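Local coordinates for protein AMP-dependent synthetase and ligase (PDB 6QSR) that forms part of the ApeI:P dehydratase heterocomplex and, as a hotdog-fold ApeI-type protein, probably takes part in dehydration during aryl polyene pigment biosynthesis, at residues K90-F95 against K114-R119. Sequence-based numbering, arbitrary orientation.
Sequences KHLLTF and KIKLCR
Leu93 and Ile115 form the antiparallel hydrogen-bonded pair of a beta hairpin in the hotdog-fold sheet, where strands 92-99 and 109-118 run side by side. Two nearly straight bonds close this pair: Leu93 N to Ile115 O, and Ile115 N to Leu93 O at 2.8 Å with 178° at the hydrogen. A third backbone bond, Leu117 N to His91 O, carries the pairing into the bulge at His91, where His91 and Leu92 together face Asp87 of strand 79-87 as a G1 beta bulge. On the buried face Leu93, Phe95 and Leu117 pack against helix 41-56, Leu93 on Val48 and Ala52, while Ile115 touches Phe62 of strand 61-70. The Phe95 ring, set by chi1 71° between its backbone N and carbonyl carbon, swings back across the Ile115 side chain, bringing CE1 to 3.7 Å from Ile115 CD1. Leu92, Thr94, Lys114 and Lys116 occupy the other, more open face. There Thr94 and Lys114 stand alongside each other, Thr94 CG2 4.0 Å from Lys114 CG, while the Leu92 side chain crosses that of Lys116 at a slant, Leu92 CD1 lying 3.8 Å from Lys116 CD. Lys116 does not extend straight outward: bends at chi2 (-78°) and chi3 fold its chain over His91 O and past His91 CB. Its ammonium thereby reaches the carbonyl just before the bulge, NZ donating to Lys90 O at 3.0 Å almost in line with the C=O bond.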
loop_
_atom_site.group_PDB
_atom_site.type_symbol
_atom_site.label_atom_id
_atom_site.label_comp_id
_atom_site.label_asym_id
_atom_site.label_seq_id
_atom_site.Cartn_x
_atom_site.Cartn_y
_atom_site.Cartn_z
ATOM N N LYS A 90 19.412 -0.436 15.758
ATOM C CA LYS A 90 19.424 -0.240 14.295
ATOM C C LYS A 90 18.275 0.655 13.777
ATOM O O LYS A 90 18.235 0.974 12.583
ATOM C CB LYS A 90 19.353 -1.597 13.582
ATOM C CG LYS A 90 20.629 -2.420 13.595
ATOM C CD LYS A 90 20.429 -3.692 12.775
ATOM C CE LYS A 90 21.738 -4.381 12.430
ATOM N NZ LYS A 90 22.472 -4.845 13.638
ATOM N N HIS A 91 17.355 1.047 14.662
ATOM C CA HIS A 91 16.102 1.744 14.302
ATOM C C HIS A 91 15.237 0.901 13.348
ATOM O O HIS A 91 14.429 1.453 12.597
ATOM C CB HIS A 91 16.375 3.122 13.667
ATOM C CG HIS A 91 17.242 4.025 14.489
ATOM N ND1 HIS A 91 17.932 3.598 15.604
ATOM C CD2 HIS A 91 17.554 5.333 14.337
ATOM C CE1 HIS A 91 18.618 4.606 16.110
ATOM N NE2 HIS A 91 18.407 5.672 15.362
ATOM N N LEU A 92 15.373 -0.428 13.416
ATOM C CA LEU A 92 14.939 -1.311 12.329
ATOM C C LEU A 92 13.895 -2.324 12.771
ATOM O O LEU A 92 14.120 -3.120 13.688
ATOM C CB LEU A 92 16.149 -2.044 11.749
ATOM C CG LEU A 92 15.960 -2.896 10.494
ATOM C CD1 LEU A 92 15.660 -2.019 9.290
ATOM C CD2 LEU A 92 17.195 -3.753 10.245
ATOM N N LEU A 93 12.754 -2.271 12.090
ATOM C CA LEU A 93 11.642 -3.171 12.282
ATOM C C LEU A 93 11.605 -4.088 11.061
ATOM O O LEU A 93 11.542 -3.608 9.919
ATOM C CB LEU A 93 10.356 -2.351 12.375
ATOM C CG LEU A 93 9.036 -3.002 12.754
ATOM C CD1 LEU A 93 9.065 -3.489 14.200
ATOM C CD2 LEU A 93 7.900 -2.002 12.541
ATOM N N THR A 94 11.647 -5.394 11.307
ATOM C CA THR A 94 11.607 -6.395 10.252
ATOM C C THR A 94 10.379 -7.246 10.457
ATOM O O THR A 94 9.984 -7.499 11.598
ATOM C CB THR A 94 12.874 -7.264 10.260
ATOM O OG1 THR A 94 13.103 -7.747 11.581
ATOM C CG2 THR A 94 14.072 -6.438 9.858
ATOM N N PHE A 95 9.765 -7.667 9.354
ATOM C CA PHE A 95 8.528 -8.458 9.413
ATOM C C PHE A 95 8.427 -9.483 8.300
ATOM O O PHE A 95 9.050 -9.357 7.247
ATOM C CB PHE A 95 7.268 -7.572 9.398
ATOM C CG PHE A 95 6.990 -6.915 8.073
ATOM C CD1 PHE A 95 7.560 -5.685 7.759
ATOM C CD2 PHE A 95 6.160 -7.517 7.135
ATOM C CE1 PHE A 95 7.310 -5.070 6.539
ATOM C CE2 PHE A 95 5.911 -6.902 5.906
ATOM C CZ PHE A 95 6.486 -5.681 5.611
ATOM N N LYS A 114 11.417 -4.479 5.610
ATOM C CA LYS A 114 12.261 -3.743 6.554
ATOM C C LYS A 114 11.802 -2.290 6.610
ATOM O O LYS A 114 11.816 -1.592 5.584
ATOM C CB LYS A 114 13.721 -3.777 6.099
ATOM C CG LYS A 114 14.342 -5.164 6.052
ATOM C CD LYS A 114 15.625 -5.187 5.240
ATOM C CE LYS A 114 16.746 -4.419 5.918
ATOM N NZ LYS A 114 18.015 -4.552 5.147
ATOM N N ILE A 115 11.404 -1.850 7.805
ATOM C CA ILE A 115 10.879 -0.501 8.047
ATOM C C ILE A 115 11.829 0.221 9.007
ATOM O O ILE A 115 12.296 -0.380 9.965
ATOM C CB ILE A 115 9.452 -0.597 8.640
ATOM C CG1 ILE A 115 8.475 -1.100 7.567
ATOM C CG2 ILE A 115 8.963 0.742 9.213
ATOM C CD1 ILE A 115 7.166 -1.669 8.100
ATOM N N LYS A 116 12.136 1.489 8.747
ATOM C CA LYS A 116 12.859 2.299 9.727
ATOM C C LYS A 116 11.882 3.151 10.527
ATOM O O LYS A 116 10.922 3.715 9.973
ATOM C CB LYS A 116 13.939 3.163 9.077
ATOM C CG LYS A 116 15.022 2.354 8.385
ATOM C CD LYS A 116 16.033 1.754 9.352
ATOM C CE LYS A 116 17.230 2.658 9.608
ATOM N NZ LYS A 116 18.474 1.847 9.727
ATOM N N LEU A 117 12.105 3.209 11.835
ATOM C CA LEU A 117 11.335 4.089 12.718
ATOM C C LEU A 117 12.245 5.205 13.217
ATOM O O LEU A 117 13.467 5.078 13.155
ATOM C CB LEU A 117 10.754 3.318 13.896
ATOM C CG LEU A 117 9.893 2.100 13.550
ATOM C CD1 LEU A 117 9.391 1.417 14.809
ATOM C CD2 LEU A 117 8.730 2.512 12.665
ATOM N N CYS A 118 11.624 6.291 13.680
ATOM C CA CYS A 118 12.326 7.438 14.266
ATOM C C CYS A 118 11.560 7.869 15.519
ATOM O O CYS A 118 10.379 7.554 15.678
ATOM C CB CYS A 118 12.428 8.598 13.264
ATOM S SG CYS A 118 10.835 9.258 12.710
ATOM N N ARG A 119 12.231 8.582 16.411
ATOM C CA ARG A 119 11.653 8.908 17.711
ATOM C C ARG A 119 11.550 10.417 17.881
ATOM O O ARG A 119 12.550 11.127 17.794
ATOM C CB ARG A 119 12.512 8.283 18.800
ATOM C CG ARG A 119 11.924 8.342 20.202
ATOM C CD ARG A 119 12.850 7.694 21.223
ATOM N NE ARG A 119 14.250 8.095 21.050
ATOM C CZ ARG A 119 15.268 7.667 21.793
ATOM N NH1 ARG A 119 15.076 6.837 22.821
ATOM N NH2 ARG A 119 16.497 8.099 21.511
ATOM O OXT ARG A 119 10.460 10.957 18.103
#